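PDB 1Q7H: conserved hypothetical protein from Thermoplasma acidophilum DSM 1728, which is of unknown function but carries a PUA domain and, like its relatives, probably binds RNA, perhaps in translation initiation. Local coordinates for residues A[99-111]-A[116-128]. Sequence-based numbering, arbitrary orientation.
Sequences DSIRKGDMIFVKS and FIAVGMAEMDAGE
Strands 106-111 and 116-122 pair as an antiparallel beta hairpin in the mixed sheet of the PUA domain. Ile107 and Gly120 form a hydrogen-bonded pair. A classic beta bulge follows, where Ile117 and Ala118 both face Val109. Val109 O takes a nearly straight bond from Ile117 N (2.8 Å, 171°) and a weak one from Ala118 N. Beyond the bulge, Lys110 CB lies over one face of the Phe116 ring, 3.9 Å from its centroid. Phe108 O sits at the edge of this ring. Phe116 CG is anti to its own carbonyl carbon (chi1 -74°), which brings CD1 and CE1 under Lys110. With an alanine at Phe116, Lys110 CB and Phe108 CB would probably lose their aromatic partner, and a gap would open beside Leu63. On the same side, Met106 CG packs on Val119 CG1 at 3.6 Å, and Ile57 and Pro58 border this group. At the bulge, Val109 CG1 meets Ile117 CG1. Gly120, with no side chain, lets Ile107 CG1 lie against its backbone carbonyl.

Past the strands, Asp125 OD1 accepts from Lys103 N, in the type II turn 102-105, at 2.8 Å. Just before the turn, Ile101 O is gripped from opposite faces of its carbonyl plane, by Ala126 N (2.9 Å) at the start of helix 126-132 and by the local donor Arg102 NH1 (2.8 Å). Apolar packing and backbone bonds thus join the strands, while a carboxylate holds the turn and a carbonyl accepting two hydrogen bonds ties its approach to the helix.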
loop_
_atom_site.group_PDB
_atom_site.type_symbol
_atom_site.label_atom_id
_atom_site.label_comp_id
_atom_site.label_asym_id
_atom_site.label_seq_id
_atom_site.Cartn_x
_atom_site.Cartn_y
_atom_site.Cartn_z
ATOM N N ASP A 99 10.050 -10.953 7.666
ATOM C CA ASP A 99 9.709 -12.262 8.217
ATOM C C ASP A 99 8.651 -12.230 9.302
ATOM O O ASP A 99 8.280 -13.268 9.833
ATOM C CB ASP A 99 10.952 -13.023 8.715
ATOM C CG ASP A 99 11.735 -12.265 9.771
ATOM O OD1 ASP A 99 11.116 -11.613 10.636
ATOM O OD2 ASP A 99 12.984 -12.342 9.743
ATOM N N SER A 100 8.135 -11.048 9.617
ATOM C CA SER A 100 7.111 -10.968 10.638
ATOM C C SER A 100 5.717 -10.935 10.013
ATOM O O SER A 100 4.723 -10.898 10.720
ATOM C CB SER A 100 7.333 -9.745 11.527
ATOM O OG SER A 100 7.013 -8.550 10.852
ATOM N N ILE A 101 5.650 -10.976 8.684
ATOM C CA ILE A 101 4.367 -10.954 7.989
ATOM C C ILE A 101 3.538 -12.216 8.233
ATOM O O ILE A 101 4.029 -13.342 8.140
ATOM C CB ILE A 101 4.556 -10.744 6.450
ATOM C CG1 ILE A 101 4.965 -9.298 6.161
ATOM C CG2 ILE A 101 3.268 -11.035 5.713
ATOM C CD1 ILE A 101 5.560 -9.091 4.766
ATOM N N ARG A 102 2.269 -12.006 8.558
ATOM C CA ARG A 102 1.345 -13.092 8.825
ATOM C C ARG A 102 0.110 -12.917 7.953
ATOM O O ARG A 102 -0.220 -11.804 7.527
ATOM C CB ARG A 102 0.924 -13.083 10.302
ATOM C CG ARG A 102 2.057 -13.323 11.279
ATOM C CD ARG A 102 2.605 -14.734 11.148
ATOM N NE ARG A 102 3.767 -14.953 12.002
ATOM C CZ ARG A 102 5.027 -14.715 11.643
ATOM N NH1 ARG A 102 5.306 -14.252 10.432
ATOM N NH2 ARG A 102 6.015 -14.943 12.502
ATOM N N LYS A 103 -0.574 -14.023 7.698
ATOM C CA LYS A 103 -1.786 -13.998 6.894
ATOM C C LYS A 103 -2.707 -12.921 7.448
ATOM O O LYS A 103 -2.949 -12.861 8.652
ATOM C CB LYS A 103 -2.472 -15.368 6.950
ATOM C CG LYS A 103 -3.683 -15.474 6.053
ATOM C CD LYS A 103 -4.081 -16.916 5.807
ATOM C CE LYS A 103 -5.184 -17.003 4.761
ATOM N NZ LYS A 103 -5.436 -18.410 4.351
ATOM N N GLY A 104 -3.206 -12.051 6.576
ATOM C CA GLY A 104 -4.094 -10.999 7.039
ATOM C C GLY A 104 -3.473 -9.614 7.142
ATOM O O GLY A 104 -4.196 -8.623 7.158
ATOM N N ASP A 105 -2.146 -9.538 7.228
ATOM C CA ASP A 105 -1.456 -8.252 7.304
ATOM C C ASP A 105 -1.506 -7.520 5.961
ATOM O O ASP A 105 -1.579 -8.136 4.894
ATOM C CB ASP A 105 0.032 -8.429 7.643
ATOM C CG ASP A 105 0.271 -8.998 9.022
ATOM O OD1 ASP A 105 -0.652 -8.958 9.855
ATOM O OD2 ASP A 105 1.400 -9.477 9.273
HETATM N N MSE A 106 -1.457 -6.200 6.015
HETATM C CA MSE A 106 -1.411 -5.410 4.795
HETATM C C MSE A 106 0.077 -5.442 4.423
HETATM O O MSE A 106 0.935 -5.302 5.299
HETATM C CB MSE A 106 -1.840 -3.969 5.076
HETATM C CG MSE A 106 -1.972 -3.110 3.836
HETATM SE SE MSE A 106 -2.638 -1.327 4.277
HETATM C CE MSE A 106 -4.482 -1.764 4.643
ATOM N N ILE A 107 0.388 -5.652 3.147
ATOM C CA ILE A 107 1.779 -5.672 2.720
ATOM C C ILE A 107 2.023 -4.626 1.646
ATOM O O ILE A 107 1.112 -4.222 0.922
ATOM C CB ILE A 107 2.212 -7.058 2.183
ATOM C CG1 ILE A 107 1.393 -7.430 0.945
ATOM C CG2 ILE A 107 2.061 -8.095 3.282
ATOM C CD1 ILE A 107 1.970 -8.573 0.151
ATOM N N PHE A 108 3.274 -4.202 1.547
ATOM C CA PHE A 108 3.671 -3.179 0.602
ATOM C C PHE A 108 4.688 -3.795 -0.334
ATOM O O PHE A 108 5.791 -4.144 0.070
ATOM C CB PHE A 108 4.223 -2.003 1.402
ATOM C CG PHE A 108 3.305 -1.588 2.511
ATOM C CD1 PHE A 108 2.026 -1.131 2.221
ATOM C CD2 PHE A 108 3.672 -1.747 3.841
ATOM C CE1 PHE A 108 1.114 -0.842 3.243
ATOM C CE2 PHE A 108 2.776 -1.465 4.871
ATOM C CZ PHE A 108 1.491 -1.011 4.574
ATOM N N VAL A 109 4.278 -3.929 -1.590
ATOM C CA VAL A 109 5.065 -4.562 -2.629
ATOM C C VAL A 109 6.006 -3.632 -3.360
ATOM O O VAL A 109 5.593 -2.596 -3.866
ATOM C CB VAL A 109 4.133 -5.212 -3.677
ATOM C CG1 VAL A 109 4.955 -6.009 -4.682
ATOM C CG2 VAL A 109 3.099 -6.085 -2.976
ATOM N N LYS A 110 7.273 -4.020 -3.438
ATOM C CA LYS A 110 8.247 -3.201 -4.136
ATOM C C LYS A 110 9.012 -3.975 -5.196
ATOM O O LYS A 110 9.164 -5.195 -5.124
ATOM C CB LYS A 110 9.250 -2.595 -3.153
ATOM C CG LYS A 110 9.978 -3.620 -2.324
ATOM C CD LYS A 110 11.103 -2.987 -1.515
ATOM C CE LYS A 110 12.350 -2.803 -2.348
ATOM N NZ LYS A 110 13.513 -2.360 -1.534
ATOM N N SER A 111 9.475 -3.235 -6.191
ATOM C CA SER A 111 10.272 -3.787 -7.270
ATOM C C SER A 111 11.672 -4.009 -6.709
ATOM O O SER A 111 12.072 -3.355 -5.750
ATOM C CB SER A 111 10.352 -2.769 -8.417
ATOM O OG SER A 111 11.507 -2.983 -9.211
ATOM N N PHE A 116 8.109 1.236 -4.835
ATOM C CA PHE A 116 6.915 0.464 -4.511
ATOM C C PHE A 116 5.918 0.463 -5.653
ATOM O O PHE A 116 5.761 1.461 -6.359
ATOM C CB PHE A 116 6.287 1.013 -3.229
ATOM C CG PHE A 116 7.062 0.643 -1.992
ATOM C CD1 PHE A 116 6.814 -0.562 -1.334
ATOM C CD2 PHE A 116 8.093 1.458 -1.534
ATOM C CE1 PHE A 116 7.582 -0.951 -0.244
ATOM C CE2 PHE A 116 8.869 1.077 -0.444
ATOM C CZ PHE A 116 8.615 -0.129 0.203
ATOM N N ILE A 117 5.238 -0.663 -5.831
ATOM C CA ILE A 117 4.300 -0.799 -6.934
ATOM C C ILE A 117 2.875 -1.183 -6.557
ATOM O O ILE A 117 1.973 -1.029 -7.363
ATOM C CB ILE A 117 4.832 -1.820 -7.941
ATOM C CG1 ILE A 117 5.009 -3.177 -7.250
ATOM C CG2 ILE A 117 6.158 -1.320 -8.532
ATOM C CD1 ILE A 117 5.593 -4.261 -8.145
ATOM N N ALA A 118 2.660 -1.677 -5.342
ATOM C CA ALA A 118 1.306 -2.046 -4.952
ATOM C C ALA A 118 1.149 -2.261 -3.462
ATOM O O ALA A 118 2.129 -2.326 -2.715
ATOM C CB ALA A 118 0.876 -3.320 -5.692
ATOM N N VAL A 119 -0.109 -2.341 -3.039
ATOM C CA VAL A 119 -0.444 -2.625 -1.655
ATOM C C VAL A 119 -1.195 -3.945 -1.728
ATOM O O VAL A 119 -2.000 -4.164 -2.635
ATOM C CB VAL A 119 -1.365 -1.563 -1.030
ATOM C CG1 VAL A 119 -1.714 -1.966 0.426
ATOM C CG2 VAL A 119 -0.674 -0.216 -1.045
ATOM N N GLY A 120 -0.910 -4.842 -0.796
ATOM C CA GLY A 120 -1.590 -6.117 -0.809
ATOM C C GLY A 120 -2.027 -6.550 0.573
ATOM O O GLY A 120 -1.789 -5.872 1.571
HETATM N N MSE A 121 -2.688 -7.695 0.616
HETATM C CA MSE A 121 -3.164 -8.269 1.854
HETATM C C MSE A 121 -2.578 -9.679 1.804
HETATM O O MSE A 121 -2.852 -10.441 0.875
HETATM C CB MSE A 121 -4.690 -8.305 1.845
HETATM C CG MSE A 121 -5.326 -7.930 3.162
HETATM SE SE MSE A 121 -4.991 -6.085 3.711
HETATM C CE MSE A 121 -5.432 -6.283 5.583
ATOM N N ALA A 122 -1.744 -10.009 2.779
ATOM C CA ALA A 122 -1.102 -11.315 2.818
ATOM C C ALA A 122 -2.088 -12.475 2.906
ATOM O O ALA A 122 -3.057 -12.428 3.660
ATOM C CB ALA A 122 -0.125 -11.374 3.992
ATOM N N GLU A 123 -1.813 -13.525 2.145
ATOM C CA GLU A 123 -2.644 -14.722 2.139
ATOM C C GLU A 123 -1.882 -15.892 2.776
ATOM O O GLU A 123 -2.432 -16.978 2.936
ATOM C CB GLU A 123 -3.008 -15.088 0.702
ATOM C CG GLU A 123 -3.837 -14.047 -0.012
ATOM C CD GLU A 123 -5.303 -14.162 0.311
ATOM O OE1 GLU A 123 -6.091 -13.330 -0.179
ATOM O OE2 GLU A 123 -5.667 -15.092 1.054
HETATM N N MSE A 124 -0.617 -15.659 3.127
HETATM C CA MSE A 124 0.247 -16.675 3.732
HETATM C C MSE A 124 1.214 -16.030 4.726
HETATM O O MSE A 124 1.494 -14.830 4.633
HETATM C CB MSE A 124 1.091 -17.376 2.652
HETATM C CG MSE A 124 0.318 -18.193 1.623
HETATM SE SE MSE A 124 1.445 -18.822 0.151
HETATM C CE MSE A 124 2.480 -20.153 1.112
ATOM N N ASP A 125 1.730 -16.826 5.666
ATOM C CA ASP A 125 2.707 -16.332 6.632
ATOM C C ASP A 125 4.080 -16.313 5.943
ATOM O O ASP A 125 4.355 -17.140 5.074
ATOM C CB ASP A 125 2.794 -17.242 7.865
ATOM C CG ASP A 125 1.485 -17.334 8.634
ATOM O OD1 ASP A 125 0.720 -16.340 8.692
ATOM O OD2 ASP A 125 1.231 -18.415 9.203
ATOM N N ALA A 126 4.946 -15.382 6.338
ATOM C CA ALA A 126 6.264 -15.283 5.730
ATOM C C ALA A 126 7.054 -16.596 5.809
ATOM O O ALA A 126 7.802 -16.932 4.893
ATOM C CB ALA A 126 7.053 -14.163 6.380
ATOM N N GLY A 127 6.891 -17.329 6.903
ATOM C CA GLY A 127 7.611 -18.583 7.055
ATOM C C GLY A 127 7.314 -19.597 5.961
ATOM O O GLY A 127 8.227 -20.150 5.348
ATOM N N GLU A 128 6.032 -19.846 5.725
ATOM C CA GLU A 128 5.607 -20.805 4.715
ATOM C C GLU A 128 5.977 -20.345 3.308
ATOM O O GLU A 128 6.373 -21.158 2.470
ATOM C CB GLU A 128 4.093 -21.042 4.837
ATOM C CG GLU A 128 3.491 -21.907 3.739
ATOM C CD GLU A 128 2.069 -22.379 4.057
ATOM O OE1 GLU A 128 1.341 -21.690 4.795
ATOM O OE2 GLU A 128 1.684 -23.444 3.550
#